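Local coordinates for protein L-serine ammonia-lyase (Rhizomucor miehei CAU432, PDB 5C3U) that belongs to the pyridoxal-phosphate-dependent enzymes, with an alpha/beta fold that holds pyridoxal-5'-phosphate in a pocket, at residues G57-Q62 / S147-I152; C75-N80 / G141-S146; N80-V85 / A96-P101. All coordinates share one frame; numbering follows the deposited sequence.

Overall arrangement
All three contacts belong to the part of the fold built round the four-stranded parallel sheet, and each includes a segment with a residue bonded to pyridoxal-5'-phosphate. Interaction 3 is a wholly buried, purely apolar seam between helix 79-92 and strand 95-100. Interaction 2, partly buried, lies about 6 Å from it between centres and shares Asn80; it is polar, built on a tyrosine hydroxyl and a bridging water, and Cys75 pairs with strand 95-100 through its backbone. Interaction 1 is also partly buried and joins helices 52-67 and 150-166 by an aromatic pair and aliphatic contacts. It touches interaction 2 where Phe59 and Ile152 pack on residues 143-146.

Interaction 1: residues G57-Q62 / S147-I152; sequences GAFCYQ and SDHALI. With PLP (pyridoxal-5'-phosphate), chain B.
The rings of Phe59 and His149 meet because both side chains leave the backbone with CG anti to N (chi1 180° and -166°). The pair is T-shaped (edge-to-face), with planes at 87° and centroids 5.0 Å apart. Phe59 presents its edge, and its CE1 stands 3.7 Å above the imidazole plane of His149, over the centre of the ring. His149 is also the N-cap of helix 150-166: its ND1 accepts a nearly straight bond from Leu151 N at 3.0 Å, the donor lying somewhat out of the ring plane. Leu151 fills the middle of the contact. Its CB rests 3.9 Å from Phe59 CA, and both its methyls lie against CB and CG of Gln62, with Leu151 CD1 3.8 Å from Gln62 CB. The Gln62 amide donates through NE2 to Thr66. At the base of the Phe59 side chain, Ile152 CG1 touches CB at 4.2 Å, and Ala58 CB sits 3.5 Å from Leu151 O. Two residues before His149, Ser147 OG donates to O3P of pyridoxal-5'-phosphate at 2.7 Å. The helices are thus joined mainly by aromatic and aliphatic contact, and the capping bond to ND1 probably restrains the imidazole's rotation, keeping a face toward Phe59.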
# COMPACT_ATOMS: atom_id res chain seq x y z
N GLY A 57 -1.49 -12.12 0.56
CA GLY A 57 -2.42 -13.26 0.68
C GLY A 57 -2.37 -14.17 -0.53
O GLY A 57 -2.30 -15.39 -0.38
N ALA A 58 -2.37 -13.59 -1.73
CA ALA A 58 -2.35 -14.37 -2.96
C ALA A 58 -1.04 -15.13 -3.12
O ALA A 58 -1.05 -16.30 -3.55
CB ALA A 58 -2.56 -13.45 -4.15
N PHE A 59 0.08 -14.45 -2.84
CA PHE A 59 1.41 -15.06 -2.92
C PHE A 59 1.50 -16.24 -1.94
O PHE A 59 1.92 -17.35 -2.34
CB PHE A 59 2.48 -14.01 -2.62
CG PHE A 59 3.89 -14.54 -2.69
CD1 PHE A 59 4.65 -14.38 -3.84
CD2 PHE A 59 4.45 -15.16 -1.59
CE1 PHE A 59 5.97 -14.86 -3.88
CE2 PHE A 59 5.76 -15.65 -1.63
CZ PHE A 59 6.51 -15.49 -2.78
N CYS A 60 1.13 -15.99 -0.69
CA CYS A 60 1.25 -17.02 0.35
C CYS A 60 0.37 -18.24 0.09
O CYS A 60 0.82 -19.40 0.25
CB CYS A 60 0.98 -16.44 1.72
SG CYS A 60 2.29 -15.33 2.26
N TYR A 61 -0.88 -17.98 -0.32
CA TYR A 61 -1.84 -19.03 -0.66
C TYR A 61 -1.31 -19.94 -1.76
O TYR A 61 -1.30 -21.16 -1.63
CB TYR A 61 -3.20 -18.42 -1.04
CG TYR A 61 -4.32 -19.45 -1.13
CD1 TYR A 61 -4.61 -20.10 -2.34
CD2 TYR A 61 -5.02 -19.83 0.01
CE1 TYR A 61 -5.59 -21.08 -2.40
CE2 TYR A 61 -6.02 -20.79 -0.05
CZ TYR A 61 -6.30 -21.40 -1.24
OH TYR A 61 -7.31 -22.35 -1.27
N GLN A 62 -0.83 -19.33 -2.85
CA GLN A 62 -0.26 -20.05 -3.96
C GLN A 62 1.01 -20.81 -3.58
O GLN A 62 1.22 -21.95 -4.05
CB GLN A 62 -0.02 -19.12 -5.16
CG GLN A 62 0.34 -19.86 -6.46
CD GLN A 62 -0.63 -20.98 -6.79
OE1 GLN A 62 -1.83 -20.77 -6.91
NE2 GLN A 62 -0.12 -22.19 -6.96
N SER A 147 6.36 -6.30 -3.02
CA SER A 147 5.77 -5.63 -4.18
C SER A 147 6.01 -6.32 -5.53
O SER A 147 5.09 -6.42 -6.33
CB SER A 147 6.31 -4.18 -4.29
OG SER A 147 6.30 -3.52 -3.03
N ASP A 148 7.23 -6.79 -5.77
CA ASP A 148 7.66 -7.13 -7.13
C ASP A 148 7.51 -8.63 -7.43
O ASP A 148 8.50 -9.36 -7.50
CB ASP A 148 9.11 -6.68 -7.35
CG ASP A 148 9.49 -6.61 -8.82
OD1 ASP A 148 8.60 -6.70 -9.69
OD2 ASP A 148 10.69 -6.44 -9.11
N HIS A 149 6.26 -9.07 -7.61
CA HIS A 149 5.98 -10.45 -8.00
C HIS A 149 4.63 -10.54 -8.64
O HIS A 149 3.66 -9.90 -8.20
CB HIS A 149 6.07 -11.39 -6.81
CG HIS A 149 6.13 -12.86 -7.19
ND1 HIS A 149 5.04 -13.56 -7.53
CD2 HIS A 149 7.21 -13.74 -7.27
CE1 HIS A 149 5.40 -14.83 -7.83
NE2 HIS A 149 6.72 -14.93 -7.68
N ALA A 150 4.54 -11.36 -9.68
CA ALA A 150 3.30 -11.50 -10.43
C ALA A 150 2.12 -11.89 -9.55
O ALA A 150 1.01 -11.46 -9.81
CB ALA A 150 3.46 -12.49 -11.58
N LEU A 151 2.36 -12.73 -8.54
CA LEU A 151 1.25 -13.14 -7.67
C LEU A 151 0.69 -12.00 -6.83
O LEU A 151 -0.51 -11.96 -6.55
CB LEU A 151 1.67 -14.29 -6.74
CG LEU A 151 1.75 -15.64 -7.47
CD1 LEU A 151 2.50 -16.67 -6.63
CD2 LEU A 151 0.35 -16.13 -7.85
N ILE A 152 1.59 -11.13 -6.39
CA ILE A 152 1.20 -9.94 -5.62
C ILE A 152 0.34 -9.03 -6.49
O ILE A 152 -0.71 -8.55 -6.07
CB ILE A 152 2.45 -9.22 -5.06
CG1 ILE A 152 3.21 -10.15 -4.10
CG2 ILE A 152 2.07 -7.92 -4.36
CD1 ILE A 152 4.47 -9.55 -3.53
N1 PLP B . 0.27 1.86 1.58
C2 PLP B . 0.44 0.92 2.53
C2A PLP B . -0.06 1.11 3.94
C3 PLP B . 1.15 -0.31 2.19
O3 PLP B . 1.33 -1.29 3.13
C4 PLP B . 1.60 -0.46 0.79
C4A PLP B . 2.29 -1.70 0.38
C5 PLP B . 1.36 0.64 -0.18
C6 PLP B . 0.68 1.77 0.30
C5A PLP B . 1.82 0.57 -1.64
O4P PLP B . 2.88 -0.37 -1.73
P PLP B . 3.59 -0.95 -3.07
O1P PLP B . 2.80 -2.12 -3.54
O2P PLP B . 3.71 0.19 -4.10
O3P PLP B . 4.91 -1.29 -2.49

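Interaction 2: residues C75-N80 / G141-S146; sequences CGSGPN and GIYVPS. With PLP (pyridoxal-5'-phosphate), chain B.
Cys75 and Ser77 face Val144 and Ser146 across the contact, with CA atoms 5.4 Å and 5.6 Å apart, as strand 72-75 and its neighbour 141-143 both give way to loops. The hydroxyl of Tyr143 ties the two loops together. With CG anti to the backbone N (chi1 -165°), the phenol is carried across the end of strand 72-75, and its OH accepts a bond from Gly76 N at 2.9 Å with an N-H...O angle of 157°. The same oxygen forms a second, shorter bond of 2.7 Å with Ser77 OG, which lies at the edge of the ring and in its plane. Two groups from consecutive residues thus grip one phenol oxygen and anchor the far end of the side chain. Alongside, the ring carbon CE1 of Tyr143 packs on Cys75 CA at 3.7 Å.

Ser77 OG serves twice. Besides Tyr143 it binds a water at 2.8 Å, and that water accepts from Ser146 N, linking the loops a second time farther along. Ser146 closes this end through CB, which sits 3.3 Å from Ser77 O; that carbonyl in turn accepts from Thr81 OG1 in the first turn of helix 79-92. Cys75 SG accepts a long, nearly straight bond from Ser77 N and packs against the side chain of Val144.

Gly78 is the N-cap of helix 79-92. Just beyond it, Asn80 ND2 donates to O3 of pyridoxal-5'-phosphate at 3.1 Å and also to Glu279, and its OD1 accepts from Ser315 N. Loops at the C-terminal ends of neighbouring parallel strands here lead to a cofactor pocket, a placement typical of alpha/beta folds.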
# COMPACT_ATOMS: atom_id res chain seq x y z
N CYS A 75 10.35 -13.19 5.85
CA CYS A 75 10.05 -11.83 5.42
C CYS A 75 10.66 -10.79 6.34
O CYS A 75 10.54 -10.90 7.56
CB CYS A 75 8.53 -11.63 5.32
SG CYS A 75 8.07 -10.10 4.45
N GLY A 76 11.29 -9.79 5.73
CA GLY A 76 11.71 -8.57 6.44
C GLY A 76 11.32 -7.29 5.68
O GLY A 76 11.83 -6.21 5.99
N SER A 77 10.38 -7.42 4.74
CA SER A 77 10.13 -6.40 3.69
C SER A 77 9.03 -5.39 4.03
O SER A 77 8.10 -5.17 3.22
CB SER A 77 9.78 -7.06 2.36
OG SER A 77 10.92 -7.65 1.77
N GLY A 78 9.13 -4.79 5.21
CA GLY A 78 8.25 -3.67 5.56
C GLY A 78 7.19 -4.04 6.58
O GLY A 78 6.84 -5.21 6.71
N PRO A 79 6.62 -3.03 7.26
CA PRO A 79 5.78 -3.40 8.42
C PRO A 79 4.50 -4.12 8.02
O PRO A 79 4.09 -5.10 8.68
CB PRO A 79 5.46 -2.04 9.07
CG PRO A 79 5.74 -1.02 8.01
CD PRO A 79 6.87 -1.58 7.19
N ASN A 80 3.85 -3.66 6.96
CA ASN A 80 2.58 -4.29 6.62
C ASN A 80 2.76 -5.61 5.91
O ASN A 80 1.89 -6.48 6.01
CB ASN A 80 1.70 -3.33 5.88
CG ASN A 80 1.47 -2.08 6.70
OD1 ASN A 80 1.04 -2.19 7.87
ND2 ASN A 80 1.79 -0.91 6.16
N GLY A 141 12.70 -22.72 2.43
CA GLY A 141 12.18 -21.41 2.81
C GLY A 141 11.80 -20.63 1.58
O GLY A 141 12.35 -20.84 0.51
N ILE A 142 10.84 -19.72 1.72
CA ILE A 142 10.43 -18.90 0.59
C ILE A 142 10.39 -17.45 1.09
O ILE A 142 9.69 -17.15 2.05
CB ILE A 142 9.06 -19.34 0.02
CG1 ILE A 142 8.50 -18.32 -0.95
CG2 ILE A 142 8.06 -19.57 1.12
CD1 ILE A 142 9.25 -18.26 -2.27
N TYR A 143 11.18 -16.60 0.43
CA TYR A 143 11.16 -15.18 0.75
C TYR A 143 9.91 -14.52 0.16
O TYR A 143 9.54 -14.76 -0.99
CB TYR A 143 12.43 -14.44 0.27
CG TYR A 143 12.48 -13.10 0.95
CD1 TYR A 143 12.89 -13.02 2.28
CD2 TYR A 143 11.96 -11.95 0.33
CE1 TYR A 143 12.88 -11.82 2.96
CE2 TYR A 143 11.95 -10.73 1.01
CZ TYR A 143 12.39 -10.69 2.33
OH TYR A 143 12.38 -9.51 3.06
N VAL A 144 9.25 -13.69 0.97
CA VAL A 144 8.03 -13.00 0.53
C VAL A 144 8.36 -11.54 0.26
O VAL A 144 8.61 -10.77 1.19
CB VAL A 144 6.90 -13.08 1.58
CG1 VAL A 144 5.63 -12.45 1.02
CG2 VAL A 144 6.63 -14.53 1.93
N PRO A 145 8.40 -11.15 -1.02
CA PRO A 145 8.71 -9.75 -1.27
C PRO A 145 7.48 -8.86 -0.98
O PRO A 145 6.39 -9.38 -0.82
CB PRO A 145 9.06 -9.73 -2.76
CG PRO A 145 8.38 -10.92 -3.35
CD PRO A 145 7.98 -11.87 -2.23
N SER A 146 7.67 -7.55 -0.90
CA SER A 146 6.54 -6.68 -0.59
C SER A 146 5.72 -6.33 -1.84
O SER A 146 4.53 -6.05 -1.74
CB SER A 146 7.04 -5.40 0.10
OG SER A 146 7.84 -4.65 -0.81
N1 PLP B . 0.27 1.86 1.58
C2 PLP B . 0.44 0.92 2.53
C2A PLP B . -0.06 1.11 3.94
C3 PLP B . 1.15 -0.31 2.19
O3 PLP B . 1.33 -1.29 3.13
C4 PLP B . 1.60 -0.46 0.79
C4A PLP B . 2.29 -1.70 0.38
C5 PLP B . 1.36 0.64 -0.18
C6 PLP B . 0.68 1.77 0.30
C5A PLP B . 1.82 0.57 -1.64
O4P PLP B . 2.88 -0.37 -1.73
P PLP B . 3.59 -0.95 -3.07
O1P PLP B . 2.80 -2.12 -3.54
O2P PLP B . 3.71 0.19 -4.10
O3P PLP B . 4.91 -1.29 -2.49
O HOH W 1 10.72 -7.03 -0.94

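Interaction 3: residues N80-V85 / A96-P101; sequences NTVLAV and AIIVVP. With PLP (pyridoxal-5'-phosphate), chain B.
Val82, Ile98 and Val85 carry most of this contact, which lies within the beta-alpha-beta unit of strand 72-75, helix 79-92 and strand 95-100. The helix runs back along the sheet, its segment 80-85 lying nearly antiparallel to strand 96-100 at 161°, with the axes 9.2 Å apart at closest approach.

Val82 points toward the strand and meets it with all three of its side-chain carbons. Its CB comes within 3.5 Å of Ile98 CG2, a close fit for two aliphatic carbons, and the two methyls of Val82 spread to either flank of this meeting point. CG2 reaches up the strand to Val100 CG1 at 4.0 Å, while CG1 lies 4.1 Å from Val99 O, a buried carbonyl with no partner in the model. Trp126 of helix 126-134 touches both Val82 and Val100 and covers this end of the seam.

Ile98 answers with its two branches. CG2, anti to its own backbone N, goes to Val82, whereas in the longer branch rotation about CB-CG1 (chi2 -57°) turns CD1 toward the next turn of the helix. There it is met by Val85, whose CG1 is anti to the backbone N (chi1 171°); the two side chains pass each other in opposite directions. Val85 also rests on Ile56 of helix 52-67 and Phe73 of strand 72-75, and so ties the seam to both elements.

The side chains that meet are aliphatic, and with no polar bond between the two segments, side-chain fit governs how they lie together here. Asn80, in the first turn of the same helix, binds the cofactor; farther along, Val85 CG1 lies 3.8 Å from Ile98 CD1.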
# COMPACT_ATOMS: atom_id res chain seq x y z
N ASN A 80 3.85 -3.66 6.96
CA ASN A 80 2.58 -4.29 6.62
C ASN A 80 2.76 -5.61 5.91
O ASN A 80 1.89 -6.48 6.01
CB ASN A 80 1.70 -3.33 5.88
CG ASN A 80 1.47 -2.08 6.70
OD1 ASN A 80 1.04 -2.19 7.87
ND2 ASN A 80 1.79 -0.91 6.16
N THR A 81 3.89 -5.76 5.21
CA THR A 81 4.20 -7.05 4.59
C THR A 81 4.42 -8.11 5.66
O THR A 81 3.82 -9.19 5.58
CB THR A 81 5.41 -6.94 3.67
OG1 THR A 81 5.21 -5.79 2.84
CG2 THR A 81 5.53 -8.21 2.79
N VAL A 82 5.22 -7.80 6.68
CA VAL A 82 5.52 -8.82 7.69
C VAL A 82 4.25 -9.17 8.44
O VAL A 82 4.04 -10.34 8.75
CB VAL A 82 6.71 -8.51 8.64
CG1 VAL A 82 7.99 -8.34 7.82
CG2 VAL A 82 6.46 -7.30 9.56
N LEU A 83 3.39 -8.19 8.68
CA LEU A 83 2.12 -8.50 9.39
C LEU A 83 1.22 -9.44 8.57
O LEU A 83 0.56 -10.34 9.12
CB LEU A 83 1.39 -7.21 9.78
CG LEU A 83 2.09 -6.46 10.92
CD1 LEU A 83 1.60 -5.02 10.97
CD2 LEU A 83 1.78 -7.17 12.23
N ALA A 84 1.16 -9.21 7.25
CA ALA A 84 0.35 -10.00 6.35
C ALA A 84 0.91 -11.42 6.28
O ALA A 84 0.16 -12.39 6.33
CB ALA A 84 0.30 -9.38 4.95
N VAL A 85 2.23 -11.53 6.18
CA VAL A 85 2.89 -12.85 6.12
C VAL A 85 2.59 -13.61 7.43
O VAL A 85 2.23 -14.80 7.40
CB VAL A 85 4.39 -12.72 5.87
CG1 VAL A 85 5.10 -14.07 6.03
CG2 VAL A 85 4.61 -12.19 4.45
N ALA A 96 6.64 -19.25 9.97
CA ALA A 96 7.08 -17.94 9.43
C ALA A 96 8.26 -17.43 10.25
O ALA A 96 8.28 -17.55 11.50
CB ALA A 96 5.95 -16.93 9.43
N ILE A 97 9.27 -16.93 9.54
CA ILE A 97 10.43 -16.31 10.15
C ILE A 97 10.36 -14.83 9.74
O ILE A 97 10.46 -14.49 8.55
CB ILE A 97 11.76 -16.95 9.63
CG1 ILE A 97 11.82 -18.44 10.00
CG2 ILE A 97 12.97 -16.19 10.15
CD1 ILE A 97 12.54 -19.29 8.97
N ILE A 98 10.23 -13.96 10.73
CA ILE A 98 9.98 -12.56 10.46
C ILE A 98 11.09 -11.68 11.06
O ILE A 98 11.39 -11.82 12.24
CB ILE A 98 8.60 -12.13 11.03
CG1 ILE A 98 7.46 -12.90 10.35
CG2 ILE A 98 8.42 -10.61 10.91
CD1 ILE A 98 7.40 -12.78 8.83
N VAL A 99 11.69 -10.81 10.25
CA VAL A 99 12.68 -9.85 10.78
C VAL A 99 12.11 -8.43 10.76
O VAL A 99 11.57 -7.96 9.73
CB VAL A 99 14.01 -9.91 9.97
CG1 VAL A 99 15.07 -8.98 10.57
CG2 VAL A 99 14.54 -11.33 9.92
N VAL A 100 12.28 -7.71 11.87
CA VAL A 100 11.85 -6.31 11.92
C VAL A 100 13.01 -5.48 12.50
O VAL A 100 13.88 -6.06 13.16
CB VAL A 100 10.57 -6.14 12.76
CG1 VAL A 100 9.44 -7.07 12.26
CG2 VAL A 100 10.85 -6.40 14.24
N PRO A 101 13.07 -4.16 12.18
CA PRO A 101 14.18 -3.33 12.67
C PRO A 101 14.22 -3.30 14.18
O PRO A 101 13.18 -3.50 14.83
CB PRO A 101 13.86 -1.93 12.12
CG PRO A 101 13.00 -2.17 10.92
CD PRO A 101 12.22 -3.42 11.22
N1 PLP B . 0.27 1.86 1.58
C2 PLP B . 0.44 0.92 2.53
C2A PLP B . -0.06 1.11 3.94
C3 PLP B . 1.15 -0.31 2.19
O3 PLP B . 1.33 -1.29 3.13
C4 PLP B . 1.60 -0.46 0.79
C4A PLP B . 2.29 -1.70 0.38
C5 PLP B . 1.36 0.64 -0.18
C6 PLP B . 0.68 1.77 0.30
C5A PLP B . 1.82 0.57 -1.64
O4P PLP B . 2.88 -0.37 -1.73
P PLP B . 3.59 -0.95 -3.07
O1P PLP B . 2.80 -2.12 -3.54
O2P PLP B . 3.71 0.19 -4.10
O3P PLP B . 4.91 -1.29 -2.49